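Local coordinates for tyrosine--tRNA ligase (PDB 2CYA), which probably attaches tyrosine to its cognate tRNA in two steps, first activating the amino acid with ATP and then transferring it to the acceptor end, at residues Glu73-Ala78 against Gly86-Ile91. Numbering follows the deposited sequence.
Sequences EATWHA and GDMDLI
Ile91 and Met88 of helix 88-104 meet Thr75, Trp76 and Ala78 of helix 75-80 through van der Waals contacts, mostly apolar. Both branches of Ile91 are used. Ile91 CG2 lies 3.8 Å from Thr75 CG2. Ile91 CD1 reaches Ala78 CB, also at 3.8 Å. CG1 is anti to the carbonyl carbon (chi1 -68°) and CD1 extends from it, which carries this end along to Ala78. With an alanine here, the methyls of Thr75 and Ala78 would probably lose their partners on helix 88-104, opening a gap between the helices.

Met88 works by its end. The chain bends at chi2 and chi3, and this brings CE across the Thr75 side chain at about a right angle. Met88 CE sits 3.7 Å from Thr75 OG1 and 4.0 Å from Trp76 CD1, approaching the indole obliquely.

The polar atoms of Thr75 and Trp76 find partners outside the two segments. Thr75 OG1 hydrogen-bonds Asp116, and Trp76 NE1 hydrogen-bonds Glu118. The indole also packs on Ile131 of the second subunit. Within 86-91, Asp87 N-caps helix 88-104: Asp87 OD1 accepts weak bonds from Leu90 N at 3.3 Å and Asp89 N at 3.1 Å.

The contact joins the helix that follows strand 68-73 of the class I nucleotide-binding fold to the next helix in the chain. Next to Trp76, the ring of His77 meets that of Tyr165 edge-to-face, and Tyr165 is predicted to bind tyrosine. No hydrogen bond links the two segments, so what holds them to each other directly is van der Waals packing of the Ile91 branches and the Met88 end on Thr75, Trp76 and Ala78.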
# COMPACT_ATOMS: atom_id res chain seq x y z
N GLU A 73 -17.58 3.37 5.53
CA GLU A 73 -18.00 2.15 4.85
C GLU A 73 -16.71 1.68 4.22
O GLU A 73 -16.33 2.16 3.16
CB GLU A 73 -19.08 2.50 3.81
CG GLU A 73 -20.29 3.11 4.52
CD GLU A 73 -21.32 3.73 3.61
OE1 GLU A 73 -20.98 4.08 2.46
OE2 GLU A 73 -22.48 3.88 4.07
N ALA A 74 -16.02 0.77 4.91
CA ALA A 74 -14.71 0.26 4.49
C ALA A 74 -14.79 -0.72 3.33
O ALA A 74 -14.44 -1.89 3.46
CB ALA A 74 -14.03 -0.40 5.67
N THR A 75 -15.24 -0.21 2.19
CA THR A 75 -15.43 -1.04 1.01
C THR A 75 -14.16 -1.65 0.45
O THR A 75 -14.17 -2.81 0.05
CB THR A 75 -16.14 -0.25 -0.11
OG1 THR A 75 -15.31 0.84 -0.53
CG2 THR A 75 -17.50 0.30 0.39
N TRP A 76 -13.07 -0.89 0.45
CA TRP A 76 -11.81 -1.42 -0.07
C TRP A 76 -11.28 -2.52 0.86
O TRP A 76 -10.69 -3.50 0.41
CB TRP A 76 -10.78 -0.28 -0.24
CG TRP A 76 -11.04 0.53 -1.49
CD1 TRP A 76 -12.26 0.94 -1.96
CD2 TRP A 76 -10.07 1.01 -2.42
NE1 TRP A 76 -12.10 1.65 -3.13
CE2 TRP A 76 -10.76 1.70 -3.44
CE3 TRP A 76 -8.67 0.92 -2.50
CZ2 TRP A 76 -10.11 2.29 -4.52
CZ3 TRP A 76 -8.02 1.51 -3.58
CH2 TRP A 76 -8.74 2.19 -4.57
N HIS A 77 -11.52 -2.37 2.15
CA HIS A 77 -11.08 -3.37 3.10
C HIS A 77 -11.86 -4.66 2.85
O HIS A 77 -11.29 -5.74 2.91
CB HIS A 77 -11.34 -2.88 4.54
CG HIS A 77 -10.65 -1.60 4.87
ND1 HIS A 77 -9.49 -1.56 5.62
CD2 HIS A 77 -10.94 -0.32 4.55
CE1 HIS A 77 -9.11 -0.31 5.75
NE2 HIS A 77 -9.96 0.47 5.11
N ALA A 78 -13.16 -4.54 2.59
CA ALA A 78 -14.01 -5.72 2.34
C ALA A 78 -13.50 -6.41 1.08
O ALA A 78 -13.45 -7.64 0.99
CB ALA A 78 -15.47 -5.29 2.15
N GLY A 86 -15.68 -9.97 -3.79
CA GLY A 86 -15.01 -8.78 -4.28
C GLY A 86 -15.87 -7.95 -5.21
O GLY A 86 -15.38 -7.05 -5.88
N ASP A 87 -17.17 -8.26 -5.24
CA ASP A 87 -18.10 -7.53 -6.09
C ASP A 87 -18.41 -6.19 -5.40
O ASP A 87 -19.22 -6.13 -4.49
CB ASP A 87 -19.39 -8.35 -6.25
CG ASP A 87 -20.34 -7.78 -7.29
OD1 ASP A 87 -20.53 -6.53 -7.34
OD2 ASP A 87 -20.92 -8.59 -8.05
N MET A 88 -17.75 -5.13 -5.86
CA MET A 88 -17.93 -3.82 -5.27
C MET A 88 -19.36 -3.29 -5.24
O MET A 88 -19.72 -2.51 -4.34
CB MET A 88 -17.01 -2.81 -5.96
CG MET A 88 -15.51 -3.05 -5.71
SD MET A 88 -15.07 -3.08 -3.93
CE MET A 88 -15.18 -1.34 -3.56
N ASP A 89 -20.19 -3.70 -6.21
CA ASP A 89 -21.58 -3.26 -6.25
C ASP A 89 -22.38 -3.85 -5.09
O ASP A 89 -23.25 -3.20 -4.51
CB ASP A 89 -22.25 -3.69 -7.55
CG ASP A 89 -21.61 -3.09 -8.78
OD1 ASP A 89 -21.57 -1.84 -8.88
OD2 ASP A 89 -21.13 -3.87 -9.64
N LEU A 90 -22.10 -5.11 -4.79
CA LEU A 90 -22.77 -5.83 -3.72
C LEU A 90 -22.30 -5.30 -2.37
O LEU A 90 -23.06 -5.24 -1.40
CB LEU A 90 -22.47 -7.32 -3.85
CG LEU A 90 -23.51 -8.21 -4.54
CD1 LEU A 90 -24.21 -7.50 -5.69
CD2 LEU A 90 -22.80 -9.47 -5.00
N ILE A 91 -21.03 -4.91 -2.31
CA ILE A 91 -20.48 -4.38 -1.07
C ILE A 91 -21.13 -3.03 -0.78
O ILE A 91 -21.48 -2.75 0.36
CB ILE A 91 -18.96 -4.22 -1.17
CG1 ILE A 91 -18.31 -5.59 -1.25
CG2 ILE A 91 -18.43 -3.41 0.03
CD1 ILE A 91 -16.78 -5.55 -1.39